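Local coordinates for protein L-threonine 3-dehydrogenase (Clostridioides difficile, PDB 7OL1) that probably catalyses the NAD-dependent oxidation of L-threonine at its 3-hydroxyl group, a first step in threonine breakdown, at residues Leu26-Leu31 against His95-Leu100; Ser54-Lys59 against Ile72-Asp77; Asp91-Leu96 against Leu129-Phe134; Ser36-Lys41 against Asp238-Ile243; Glu110-Asn115 against Gly164-Ser169. All blocks are in the same frame, centred on the assembly; numbering follows the deposited sequence.

Interaction 1 (Leu26-Leu31 against His95-Leu100)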
# COMPACT_ATOMS: atom_id res chain seq x y z
N LEU A 26 -10.41 -5.59 23.32
CA LEU A 26 -9.15 -4.82 23.52
C LEU A 26 -9.15 -3.65 22.54
O LEU A 26 -9.21 -3.90 21.36
CB LEU A 26 -7.95 -5.76 23.29
CG LEU A 26 -6.58 -5.12 23.11
CD1 LEU A 26 -6.14 -4.35 24.34
CD2 LEU A 26 -5.52 -6.16 22.76
N ILE A 27 -9.06 -2.43 23.04
CA ILE A 27 -8.83 -1.20 22.24
C ILE A 27 -7.37 -0.76 22.37
O ILE A 27 -7.01 -0.29 23.46
CB ILE A 27 -9.76 -0.07 22.73
CG1 ILE A 27 -11.21 -0.53 22.83
CG2 ILE A 27 -9.59 1.15 21.83
CD1 ILE A 27 -12.08 0.45 23.55
N THR A 28 -6.59 -0.83 21.29
CA THR A 28 -5.28 -0.11 21.17
C THR A 28 -5.57 1.34 20.78
O THR A 28 -6.62 1.60 20.20
CB THR A 28 -4.34 -0.83 20.21
OG1 THR A 28 -4.73 -0.37 18.92
CG2 THR A 28 -4.40 -2.35 20.29
N GLY A 29 -4.70 2.27 21.16
CA GLY A 29 -4.83 3.70 20.86
C GLY A 29 -6.03 4.32 21.55
O GLY A 29 -6.60 5.32 21.05
N ALA A 30 -6.37 3.81 22.71
CA ALA A 30 -7.61 4.17 23.43
C ALA A 30 -7.61 5.62 23.90
O ALA A 30 -8.67 6.02 24.36
CB ALA A 30 -7.81 3.24 24.60
N LEU A 31 -6.52 6.38 23.84
CA LEU A 31 -6.55 7.79 24.36
C LEU A 31 -6.54 8.83 23.22
O LEU A 31 -6.64 10.04 23.52
CB LEU A 31 -5.39 8.01 25.33
CG LEU A 31 -5.36 7.10 26.56
CD1 LEU A 31 -4.27 7.54 27.50
CD2 LEU A 31 -6.70 7.05 27.28
N HIS A 95 -8.07 -1.94 16.83
CA HIS A 95 -6.71 -1.39 16.63
C HIS A 95 -6.75 0.07 16.18
O HIS A 95 -6.44 0.30 15.01
CB HIS A 95 -5.96 -2.27 15.61
CG HIS A 95 -4.51 -1.95 15.59
ND1 HIS A 95 -3.75 -1.93 16.74
CD2 HIS A 95 -3.68 -1.61 14.57
CE1 HIS A 95 -2.52 -1.59 16.43
NE2 HIS A 95 -2.43 -1.40 15.10
N LEU A 96 -6.95 1.02 17.10
CA LEU A 96 -6.84 2.47 16.78
C LEU A 96 -5.39 3.00 16.86
O LEU A 96 -5.16 4.12 16.41
CB LEU A 96 -7.69 3.32 17.73
CG LEU A 96 -9.09 2.83 18.05
CD1 LEU A 96 -9.82 3.88 18.90
CD2 LEU A 96 -9.87 2.53 16.80
N ALA A 97 -4.44 2.31 17.46
CA ALA A 97 -3.08 2.89 17.63
C ALA A 97 -2.59 3.40 16.28
O ALA A 97 -2.63 2.62 15.34
CB ALA A 97 -2.11 1.85 18.16
N SER A 98 -2.10 4.64 16.22
CA SER A 98 -1.40 5.20 15.03
C SER A 98 -0.94 6.65 15.27
O SER A 98 -1.45 7.33 16.15
CB SER A 98 -2.31 5.13 13.82
OG SER A 98 -3.55 5.75 14.14
N LEU A 99 -0.02 7.12 14.46
CA LEU A 99 0.19 8.57 14.25
C LEU A 99 -0.68 9.02 13.06
O LEU A 99 -0.71 8.29 12.03
CB LEU A 99 1.69 8.81 14.02
CG LEU A 99 2.64 8.31 15.12
CD1 LEU A 99 3.94 9.08 15.07
CD2 LEU A 99 2.04 8.40 16.52
N LEU A 100 -1.38 10.14 13.24
CA LEU A 100 -2.31 10.78 12.26
C LEU A 100 -1.58 11.94 11.55
O LEU A 100 -0.40 12.17 11.90
CB LEU A 100 -3.55 11.25 13.03
CG LEU A 100 -4.24 10.20 13.91
CD1 LEU A 100 -5.52 10.72 14.52
CD2 LEU A 100 -4.56 8.91 13.16

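Interaction 2 (Ser54-Lys59 against Ile72-Asp77)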
# COMPACT_ATOMS: atom_id res chain seq x y z
N SER A 54 -6.11 0.40 26.20
CA SER A 54 -4.63 0.31 26.13
C SER A 54 -4.06 1.54 25.42
O SER A 54 -4.74 2.05 24.56
CB SER A 54 -4.23 -0.99 25.46
OG SER A 54 -4.09 -0.87 24.06
N SER A 55 -2.85 1.99 25.77
CA SER A 55 -2.14 3.15 25.16
C SER A 55 -0.64 3.03 25.44
O SER A 55 -0.30 2.31 26.34
CB SER A 55 -2.69 4.45 25.68
OG SER A 55 -2.09 5.57 25.01
N ARG A 56 0.20 3.72 24.67
CA ARG A 56 1.67 3.81 24.84
C ARG A 56 1.96 4.49 26.19
O ARG A 56 2.92 4.05 26.88
CB ARG A 56 2.28 4.58 23.66
CG ARG A 56 3.80 4.51 23.58
CD ARG A 56 4.42 5.69 22.84
NE ARG A 56 5.84 5.92 23.13
CZ ARG A 56 6.86 5.17 22.67
NH1 ARG A 56 6.64 4.12 21.90
NH2 ARG A 56 8.11 5.48 23.00
N ARG A 57 1.16 5.50 26.56
CA ARG A 57 1.44 6.44 27.67
C ARG A 57 0.09 6.92 28.21
O ARG A 57 -0.77 7.23 27.36
CB ARG A 57 2.24 7.68 27.23
CG ARG A 57 3.68 7.43 26.79
CD ARG A 57 4.32 8.50 25.88
NE ARG A 57 4.10 9.86 26.36
CZ ARG A 57 3.28 10.79 25.82
NH1 ARG A 57 2.57 10.55 24.72
NH2 ARG A 57 3.19 11.98 26.38
N VAL A 58 -0.06 6.93 29.54
CA VAL A 58 -1.13 7.60 30.36
C VAL A 58 -1.21 9.09 30.04
O VAL A 58 -0.18 9.67 29.64
CB VAL A 58 -0.87 7.41 31.87
CG1 VAL A 58 -1.48 6.12 32.41
CG2 VAL A 58 0.61 7.51 32.23
N LYS A 59 -2.39 9.70 30.24
CA LYS A 59 -2.61 11.16 30.06
C LYS A 59 -3.34 11.67 31.30
O LYS A 59 -4.52 11.30 31.49
CB LYS A 59 -3.32 11.47 28.75
CG LYS A 59 -2.38 11.73 27.58
CD LYS A 59 -2.93 11.42 26.19
CE LYS A 59 -1.92 10.73 25.29
NZ LYS A 59 -2.54 10.24 24.03
N ILE A 72 -0.92 -0.18 29.82
CA ILE A 72 0.20 0.30 28.96
C ILE A 72 0.53 -0.79 27.95
O ILE A 72 0.84 -1.96 28.37
CB ILE A 72 1.44 0.66 29.78
CG1 ILE A 72 1.14 1.70 30.87
CG2 ILE A 72 2.55 1.10 28.85
CD1 ILE A 72 0.69 3.04 30.34
N LEU A 73 0.54 -0.39 26.68
CA LEU A 73 0.85 -1.25 25.51
C LEU A 73 1.49 -0.41 24.41
O LEU A 73 0.96 0.68 24.06
CB LEU A 73 -0.42 -1.92 25.01
CG LEU A 73 -0.25 -2.84 23.82
CD1 LEU A 73 0.90 -3.81 23.97
CD2 LEU A 73 -1.54 -3.60 23.62
N ASP A 74 2.65 -0.87 23.96
CA ASP A 74 3.32 -0.42 22.73
C ASP A 74 3.05 -1.50 21.69
O ASP A 74 3.71 -2.58 21.72
CB ASP A 74 4.80 -0.11 22.98
CG ASP A 74 5.57 0.16 21.69
OD1 ASP A 74 4.95 0.17 20.59
OD2 ASP A 74 6.79 0.34 21.79
N VAL A 75 2.12 -1.22 20.78
CA VAL A 75 1.64 -2.21 19.77
C VAL A 75 2.82 -2.68 18.91
O VAL A 75 2.68 -3.74 18.27
CB VAL A 75 0.51 -1.63 18.93
CG1 VAL A 75 -0.75 -1.45 19.77
CG2 VAL A 75 0.92 -0.32 18.25
N THR A 76 3.95 -1.98 18.91
CA THR A 76 5.10 -2.41 18.06
C THR A 76 5.87 -3.55 18.72
O THR A 76 6.80 -4.01 18.07
CB THR A 76 6.09 -1.28 17.78
OG1 THR A 76 6.71 -0.98 19.01
CG2 THR A 76 5.43 -0.04 17.23
N ASP A 77 5.52 -3.92 19.95
CA ASP A 77 6.03 -5.13 20.66
C ASP A 77 5.03 -6.29 20.50
O ASP A 77 4.02 -6.33 21.23
CB ASP A 77 6.31 -4.73 22.11
CG ASP A 77 6.84 -5.81 23.04
OD1 ASP A 77 7.18 -6.96 22.57
OD2 ASP A 77 6.90 -5.48 24.26

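Interaction 3 (Asp91-Leu96 against Leu129-Phe134)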
# COMPACT_ATOMS: atom_id res chain seq x y z
N ASP A 91 -12.08 -11.39 22.15
CA ASP A 91 -12.65 -11.94 20.89
C ASP A 91 -12.61 -10.83 19.83
O ASP A 91 -12.67 -11.17 18.65
CB ASP A 91 -14.05 -12.51 21.12
CG ASP A 91 -15.02 -11.54 21.79
OD1 ASP A 91 -15.62 -10.73 21.05
OD2 ASP A 91 -15.17 -11.60 23.06
N THR A 92 -12.44 -9.58 20.25
CA THR A 92 -12.38 -8.36 19.40
C THR A 92 -11.16 -7.51 19.76
O THR A 92 -10.98 -7.20 20.94
CB THR A 92 -13.65 -7.54 19.62
OG1 THR A 92 -14.69 -8.50 19.45
CG2 THR A 92 -13.78 -6.36 18.69
N ILE A 93 -10.40 -7.08 18.75
CA ILE A 93 -9.34 -6.03 18.88
C ILE A 93 -9.75 -4.85 18.00
O ILE A 93 -9.90 -5.04 16.81
CB ILE A 93 -7.97 -6.63 18.49
CG1 ILE A 93 -7.68 -7.93 19.25
CG2 ILE A 93 -6.85 -5.62 18.69
CD1 ILE A 93 -6.30 -8.49 19.02
N ILE A 94 -10.00 -3.70 18.59
CA ILE A 94 -10.20 -2.44 17.85
C ILE A 94 -8.85 -1.71 17.88
O ILE A 94 -8.57 -0.94 18.84
CB ILE A 94 -11.37 -1.63 18.45
CG1 ILE A 94 -12.66 -2.45 18.42
CG2 ILE A 94 -11.53 -0.30 17.73
CD1 ILE A 94 -13.76 -1.86 19.24
N HIS A 95 -8.07 -1.94 16.83
CA HIS A 95 -6.71 -1.39 16.63
C HIS A 95 -6.75 0.07 16.18
O HIS A 95 -6.44 0.30 15.01
CB HIS A 95 -5.96 -2.27 15.61
CG HIS A 95 -4.51 -1.95 15.59
ND1 HIS A 95 -3.75 -1.93 16.74
CD2 HIS A 95 -3.68 -1.61 14.57
CE1 HIS A 95 -2.52 -1.59 16.43
NE2 HIS A 95 -2.43 -1.40 15.10
N LEU A 96 -6.95 1.02 17.10
CA LEU A 96 -6.84 2.47 16.78
C LEU A 96 -5.39 3.00 16.86
O LEU A 96 -5.16 4.12 16.41
CB LEU A 96 -7.69 3.32 17.73
CG LEU A 96 -9.09 2.83 18.05
CD1 LEU A 96 -9.82 3.88 18.90
CD2 LEU A 96 -9.87 2.53 16.80
N LEU A 129 -5.52 -16.11 17.28
CA LEU A 129 -6.58 -16.19 18.32
C LEU A 129 -8.00 -16.24 17.74
O LEU A 129 -8.92 -16.32 18.55
CB LEU A 129 -6.47 -14.95 19.21
CG LEU A 129 -5.16 -14.79 19.96
CD1 LEU A 129 -5.35 -13.83 21.13
CD2 LEU A 129 -4.61 -16.13 20.43
N ASP A 130 -8.20 -16.12 16.42
CA ASP A 130 -9.56 -16.00 15.84
C ASP A 130 -10.27 -14.76 16.38
O ASP A 130 -11.45 -14.84 16.75
CB ASP A 130 -10.41 -17.24 16.12
CG ASP A 130 -10.74 -17.99 14.85
OD1 ASP A 130 -9.86 -18.76 14.38
OD2 ASP A 130 -11.84 -17.74 14.31
N CYS A 131 -9.58 -13.63 16.41
CA CYS A 131 -10.21 -12.34 16.81
C CYS A 131 -10.86 -11.70 15.60
O CYS A 131 -10.42 -11.96 14.46
CB CYS A 131 -9.21 -11.32 17.32
SG CYS A 131 -8.61 -11.79 18.94
N LYS A 132 -11.87 -10.92 15.93
CA LYS A 132 -12.41 -9.82 15.13
C LYS A 132 -11.36 -8.72 15.20
O LYS A 132 -10.87 -8.44 16.30
CB LYS A 132 -13.78 -9.41 15.70
CG LYS A 132 -14.83 -10.51 15.61
CD LYS A 132 -16.22 -10.03 15.92
CE LYS A 132 -16.68 -10.43 17.31
NZ LYS A 132 -17.11 -11.84 17.35
N PHE A 133 -11.02 -8.15 14.05
CA PHE A 133 -9.95 -7.14 13.93
C PHE A 133 -10.46 -5.94 13.12
O PHE A 133 -10.58 -5.98 11.88
CB PHE A 133 -8.68 -7.80 13.36
CG PHE A 133 -7.47 -6.93 13.59
CD1 PHE A 133 -6.76 -6.99 14.77
CD2 PHE A 133 -7.10 -5.97 12.67
CE1 PHE A 133 -5.68 -6.16 15.00
CE2 PHE A 133 -6.03 -5.12 12.90
CZ PHE A 133 -5.32 -5.22 14.07
N PHE A 134 -10.74 -4.86 13.83
CA PHE A 134 -11.15 -3.57 13.27
C PHE A 134 -9.97 -2.59 13.25
O PHE A 134 -9.48 -2.27 14.29
CB PHE A 134 -12.30 -2.99 14.08
CG PHE A 134 -12.86 -1.72 13.49
CD1 PHE A 134 -12.26 -0.50 13.75
CD2 PHE A 134 -13.96 -1.77 12.66
CE1 PHE A 134 -12.77 0.66 13.22
CE2 PHE A 134 -14.46 -0.60 12.12
CZ PHE A 134 -13.87 0.61 12.41

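Interaction 4 (Ser36-Lys41 against Asp238-Ile243)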
# COMPACT_ATOMS: atom_id res chain seq x y z
N SER A 36 -10.84 7.87 23.13
CA SER A 36 -11.34 8.61 24.31
C SER A 36 -12.84 8.35 24.47
O SER A 36 -13.26 7.98 25.58
CB SER A 36 -11.04 10.06 24.23
OG SER A 36 -9.65 10.26 24.40
N GLU A 37 -13.61 8.46 23.39
CA GLU A 37 -15.09 8.41 23.49
C GLU A 37 -15.59 6.99 23.24
O GLU A 37 -16.67 6.66 23.78
CB GLU A 37 -15.73 9.42 22.53
CG GLU A 37 -14.98 10.74 22.49
CD GLU A 37 -15.82 11.87 21.96
OE1 GLU A 37 -17.07 11.79 22.16
OE2 GLU A 37 -15.21 12.82 21.37
N LEU A 38 -14.86 6.19 22.47
CA LEU A 38 -15.29 4.79 22.17
C LEU A 38 -15.23 3.95 23.46
O LEU A 38 -16.22 3.20 23.70
CB LEU A 38 -14.44 4.16 21.06
CG LEU A 38 -14.88 2.75 20.68
CD1 LEU A 38 -16.21 2.79 19.93
CD2 LEU A 38 -13.83 2.01 19.87
N THR A 39 -14.15 4.04 24.25
CA THR A 39 -13.91 3.09 25.38
C THR A 39 -15.05 3.29 26.39
O THR A 39 -15.64 2.28 26.85
CB THR A 39 -12.49 3.17 25.97
OG1 THR A 39 -12.45 4.10 27.06
CG2 THR A 39 -11.42 3.57 24.99
N ILE A 40 -15.42 4.55 26.64
CA ILE A 40 -16.59 4.91 27.49
C ILE A 40 -17.87 4.29 26.94
O ILE A 40 -18.63 3.71 27.72
CB ILE A 40 -16.73 6.42 27.56
CG1 ILE A 40 -15.62 7.04 28.41
CG2 ILE A 40 -18.11 6.76 28.06
CD1 ILE A 40 -15.38 8.51 28.08
N LYS A 41 -18.13 4.44 25.64
CA LYS A 41 -19.38 3.91 25.03
C LYS A 41 -19.43 2.38 25.23
O LYS A 41 -20.47 1.87 25.71
CB LYS A 41 -19.46 4.32 23.56
CG LYS A 41 -20.58 3.62 22.80
CD LYS A 41 -20.77 4.02 21.36
CE LYS A 41 -21.56 2.97 20.60
NZ LYS A 41 -23.02 3.17 20.69
N ASP A 238 -22.18 9.39 15.62
CA ASP A 238 -22.42 8.66 14.33
C ASP A 238 -21.25 7.68 14.06
O ASP A 238 -21.52 6.46 13.86
CB ASP A 238 -22.59 9.65 13.17
CG ASP A 238 -23.91 10.41 13.15
OD1 ASP A 238 -24.93 9.78 13.58
OD2 ASP A 238 -23.91 11.64 12.66
N ALA A 239 -20.01 8.19 14.09
CA ALA A 239 -18.77 7.44 13.82
C ALA A 239 -18.63 6.27 14.80
O ALA A 239 -18.33 5.10 14.34
CB ALA A 239 -17.58 8.36 13.89
N LEU A 240 -18.85 6.53 16.09
CA LEU A 240 -18.67 5.47 17.11
C LEU A 240 -19.67 4.36 16.77
O LEU A 240 -19.24 3.19 16.70
CB LEU A 240 -18.83 6.02 18.53
CG LEU A 240 -17.83 7.10 18.94
CD1 LEU A 240 -18.07 7.57 20.37
CD2 LEU A 240 -16.40 6.62 18.81
N GLN A 241 -20.92 4.71 16.42
CA GLN A 241 -21.92 3.66 16.06
C GLN A 241 -21.50 2.85 14.82
O GLN A 241 -21.68 1.60 14.89
CB GLN A 241 -23.33 4.18 15.85
CG GLN A 241 -24.35 3.07 16.06
CD GLN A 241 -24.54 2.80 17.53
OE1 GLN A 241 -24.81 3.72 18.29
NE2 GLN A 241 -24.42 1.54 17.93
N SER A 242 -20.97 3.50 13.76
CA SER A 242 -20.35 2.87 12.56
C SER A 242 -19.52 1.64 12.94
O SER A 242 -19.80 0.54 12.38
CB SER A 242 -19.45 3.82 11.82
OG SER A 242 -19.97 5.13 11.87
N ILE A 243 -18.57 1.87 13.86
CA ILE A 243 -17.58 0.88 14.39
C ILE A 243 -18.34 -0.32 14.92
O ILE A 243 -18.00 -1.47 14.54
CB ILE A 243 -16.68 1.49 15.47
CG1 ILE A 243 -15.80 2.62 14.94
CG2 ILE A 243 -15.85 0.38 16.09
CD1 ILE A 243 -15.05 3.40 15.98

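Interaction 5 (Glu110-Asn115 against Gly164-Ser169)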
# COMPACT_ATOMS: atom_id res chain seq x y z
N GLU A 110 8.67 7.21 12.07
CA GLU A 110 8.02 6.81 13.33
C GLU A 110 6.57 6.44 13.01
O GLU A 110 6.05 5.49 13.59
CB GLU A 110 8.22 7.97 14.31
CG GLU A 110 8.12 7.60 15.79
CD GLU A 110 8.42 8.80 16.69
OE1 GLU A 110 9.52 9.43 16.50
OE2 GLU A 110 7.54 9.14 17.54
N ALA A 111 5.95 7.14 12.06
CA ALA A 111 4.56 6.90 11.61
C ALA A 111 4.49 5.59 10.82
O ALA A 111 3.56 4.78 11.07
CB ALA A 111 4.07 8.03 10.77
N TRP A 112 5.46 5.36 9.95
CA TRP A 112 5.51 4.08 9.22
C TRP A 112 5.65 2.94 10.25
O TRP A 112 4.80 2.01 10.23
CB TRP A 112 6.60 4.07 8.14
CG TRP A 112 6.75 2.72 7.53
CD1 TRP A 112 7.49 1.68 7.99
CD2 TRP A 112 6.02 2.22 6.40
NE1 TRP A 112 7.31 0.58 7.20
CE2 TRP A 112 6.40 0.88 6.23
CE3 TRP A 112 5.08 2.77 5.55
CZ2 TRP A 112 5.89 0.10 5.21
CZ3 TRP A 112 4.55 1.99 4.55
CH2 TRP A 112 4.96 0.67 4.38
N ASN A 113 6.63 3.01 11.16
CA ASN A 113 6.90 1.93 12.14
C ASN A 113 5.63 1.66 12.95
O ASN A 113 5.13 0.50 12.96
CB ASN A 113 8.10 2.21 13.06
CG ASN A 113 8.16 1.24 14.23
OD1 ASN A 113 8.19 0.02 14.05
ND2 ASN A 113 8.15 1.76 15.46
N LEU A 114 5.08 2.68 13.60
CA LEU A 114 3.90 2.48 14.49
C LEU A 114 2.73 1.96 13.66
O LEU A 114 2.10 1.02 14.11
CB LEU A 114 3.50 3.75 15.24
CG LEU A 114 2.21 3.62 16.07
CD1 LEU A 114 2.33 2.53 17.11
CD2 LEU A 114 1.85 4.92 16.76
N ASN A 115 2.45 2.58 12.51
CA ASN A 115 1.15 2.38 11.79
C ASN A 115 1.19 1.01 11.13
O ASN A 115 0.12 0.37 11.07
CB ASN A 115 0.80 3.51 10.81
CG ASN A 115 0.56 4.84 11.49
OD1 ASN A 115 0.71 4.97 12.70
ND2 ASN A 115 0.20 5.86 10.73
N GLY A 164 -1.47 8.77 4.74
CA GLY A 164 -2.25 8.15 3.65
C GLY A 164 -1.61 6.87 3.16
O GLY A 164 -2.28 5.83 3.02
N VAL A 165 -0.32 6.90 2.90
CA VAL A 165 0.35 5.68 2.40
C VAL A 165 0.15 4.53 3.39
O VAL A 165 0.01 3.39 2.94
CB VAL A 165 1.84 5.97 2.19
CG1 VAL A 165 2.66 4.70 1.98
CG2 VAL A 165 2.01 6.97 1.06
N THR A 166 0.21 4.81 4.70
CA THR A 166 0.14 3.75 5.73
C THR A 166 -1.29 3.19 5.69
O THR A 166 -1.42 1.96 5.73
CB THR A 166 0.62 4.19 7.12
OG1 THR A 166 -0.18 5.20 7.72
CG2 THR A 166 2.04 4.72 7.12
N LYS A 167 -2.30 4.04 5.49
CA LYS A 167 -3.73 3.63 5.43
C LYS A 167 -4.02 2.77 4.17
O LYS A 167 -4.71 1.69 4.28
CB LYS A 167 -4.59 4.88 5.60
CG LYS A 167 -4.51 5.49 7.00
CD LYS A 167 -4.88 4.52 8.15
CE LYS A 167 -3.72 3.72 8.74
NZ LYS A 167 -4.17 2.61 9.61
N VAL A 168 -3.42 3.10 3.04
CA VAL A 168 -3.63 2.23 1.85
C VAL A 168 -2.93 0.90 2.08
O VAL A 168 -3.54 -0.13 1.79
CB VAL A 168 -3.16 2.89 0.55
CG1 VAL A 168 -3.29 1.91 -0.61
CG2 VAL A 168 -3.89 4.20 0.31
N SER A 169 -1.65 0.94 2.46
CA SER A 169 -0.82 -0.27 2.75
C SER A 169 -1.59 -1.17 3.72
O SER A 169 -1.65 -2.40 3.49
CB SER A 169 0.51 0.08 3.33
OG SER A 169 1.32 0.70 2.34

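Interaction 1 (Leu26-Leu31 against His95-Leu100)
Thr28 OG1 sits between two donors of the 95-100 segment at the C-terminal edge of the parallel sheet of a Rossmann fold, where strand 25-28 turns into the glycine-rich loop that begins with Gly29. Ala97 N points at this oxygen almost straight, with Ala97 N to Thr28 OG1 at 3.1 Å and an angle of 165°. His95 ND1 reaches the same oxygen from 2.9 Å, but the bond is strongly bent and weak. The hydroxyl can meet both because chi1 of Thr28 (83°) sets OG1 between the backbone N and the carbonyl carbon; the methyl CG2 is left at the edge of the His95 ring, in its plane. A small branched residue with one polar and one apolar arm suits this place.

Parallel pairing between the two strands fades here: Leu96 N to Thr28 O, at 3.2 Å, is only a weak bond. Gly29, with a positive phi of 66° and no side chain, lets the backbones close in, its CA lying 3.7 Å from Ala97 N. Beside this pairing, Ile27 CG2 rests on Leu96 CD1 at 4.0 Å, the two side chains running alongside each other.

Farther out, Val75 packs against Thr28 and Ala97, and Asn115 OD1 of helix 108-129 accepts Leu99 N, tying the loop to that helix. Within that loop, Ser98 OG donates to Leu96 O over 3.2 Å.

Interaction 2 (Ser54-Lys59 against Ile72-Asp77)
Leu73 has its CG anti to the backbone N (chi1 -180°), which carries CD2 in beside Ser54, whereas Ile72 turns CG2 and CD1 toward the chain from Arg56 to Val58. The contact lies where two neighbouring parallel strands of the Rossmann fold, 51-55 and 69-72, reach their C-terminal ends, the side on which relatives bind the dinucleotide.

The backbones are tied by Leu73 N to Ser55 O, 2.8 Å long and nearly straight at 172°, although the donor stands above the carbonyl plane. Ser54 CB lies 3.9 Å from Leu73 CB, and Ser54 OG is spoken for by Ile27 O of the next strand; a serine can turn its hydroxyl to that carbonyl and still offer a small apolar flank to leucine. Leu73 also packs on Phe81 and Ile84 of helix 78-87. On the more open side, Ile72 CG2 approaches Arg56 O at 3.6 Å and its CD1 comes within 4.3 Å of Val58 CG1.

Arg56 and Asp74 run side by side at the surface. Their salt bridge is long, NH1 of Arg56 to OD2 of Asp74 being 3.8 Å, with the two planes 62° apart. The other oxygen of Asp74 forms an Asx turn: OD1 accepts Thr76 N at 2.9 Å and also the hydroxyl OG1 of Thr76, both from the same face of the carboxylate.

Interaction 3 (Asp91-Leu96 against Leu129-Phe134)
Ile93 and Phe133 stand next to each other on one face of the parallel Rossmann sheet, with Ile93 CG2 3.9 Å from Phe133 CE1. The strands belong to a beta-alpha-beta crossover whose helix, 108-129, packs on this same face through Ile125, Leu119 and Leu123. Chi1 of Phe133 (-164°) swings the ring along the strand toward His95, so that its CZ meets His95 CB; the ring planes are inclined at 33°, an oblique pair. Cys131 SG lies against Ile93, 4.0 Å from its CG1.

Ile94 and Phe134 hold the other face, CG2 of Ile94 lying 4.1 Å from CD1 of Phe134. Helices 33-46 and 236-248 cover this face; branched and aromatic residues suit a central sheet with helices on both sides.

Four backbone bonds alternate between the strands, from Lys132 N to Asp91 O at one end to His95 N to Phe134 O (2.9 Å) at the other. At the polar edge the bent chain of Lys132 lays CE 3.5 Å from Thr92 OG1, while its NZ stays beyond salt-bridge range of Asp91. That carboxylate is held chiefly by the backbone N atoms of Lys23 and Lys24, and Thr92 OG1 donates to Asp91 OD1 over 2.9 Å from above its plane.

Interaction 4 (Ser36-Lys41 against Asp238-Ile243)
Leu38 and Leu240 mark the place where the helix segments 36-41 and 238-243 come nearest, their CA atoms 6.1 Å apart. The segment axes pass at 10.3 Å with a crossing angle of -60°, a steep crossing that confines the contact to about one turn of each. Both helices, 33-46 and 236-248, lie on the same face of the Rossmann sheet.

Leu240 enters the groove of the first helix with both methyls: CD1 touches Glu37 CB at 3.7 Å and CD2 lies 3.9 Å from Leu38 CB. Leu38 slides past it the opposite way and meets Ile243 tip to tip, CD1 to CD1 at 4.2 Å. Flexible leucine suits this interdigitation, and Ile243 goes on to Phe190 of the sheet.

Lys41 runs extended along Leu240, its CD 4.0 Å from Leu240 CB, then bends at chi4 (88°) to bring NZ to Gln241 OE1 at 3.0 Å. The amide oxygen is met from above its plane. NZ also forms a salt bridge with Glu45 one turn on in its own helix.

The chemistry is therefore graded: leucine and isoleucine exclude water toward the sheet, while the long lysine adds a methylene flank to them. Its ammonium is probably balanced by Glu45, so Gln241 offers a neutral acceptor from the second helix.

Interaction 5 (Glu110-Asn115 against Gly164-Ser169)
Val165 meets Trp112 at the start of this helix pair, its CG1 4.2 Å from Trp112 CZ3 and at the edge of the indole, near the ring plane. Helices 108-129 and 162-181 run in roughly the same direction here, their segment axes 10.0 Å apart and crossed at -24°. In extended short-chain dehydrogenases such a pair joins its copy in a four-helix bundle, consistent with the packing here: Val165 touches Leu172 of the second subunit, and Trp112 touches Leu173 of it.

Thr166 faces helix 108-129 directly. Its CG2 lies 3.9 Å from Trp112 CE3, while chi1 (65°) turns OG1 toward Asn115. There OG1 accepts Asn115 ND2 at 3.1 Å; the bond is nearly straight at 173°, and OG1 lies in the plane of the Asn115 amide. The hydroxyl is also bonded to Tyr163 O. The methyl branch of threonine thus serves the indole and the hydroxyl branch the amide.

Lys167 closes the Tyr-x-x-x-Lys signature begun by Tyr163 and turns toward Thr135 and Ser137. Ser169, one turn after Val165, brings OG to 4.1 Å from Trp112 CZ3; this hydroxyl also bonds to Ser169 of the second subunit.

Asn115 OD1 receives Leu99 N, so both ends of the amide are engaged, which supports its modelled flip. A chain of bonds runs from Leu99 N through the amide and the threonine hydroxyl to the Tyr163 carbonyl.

From the N terminus, interaction 1 closes the loop from strand 25-28 to the end of strand 92-95, and interaction 2 is nested inside it, joined through the hydrogen bonds between Ile27, Ala30 and Ser54. Interaction 3 begins where interaction 1 ends, sharing His95 and Leu96, and extends the sheet to strand 132-138. Interaction 5 crosses interaction 3 along the chain and ties the two dimer-side helices together, meeting the loop of interaction 1 at Leu99. Interaction 4 spans the longest loop: interactions 2, 3 and 5 all lie within it, and it crosses interaction 1. It brings helix 236-248 beside helix 33-46, over Ile94 and Phe134 of interaction 3.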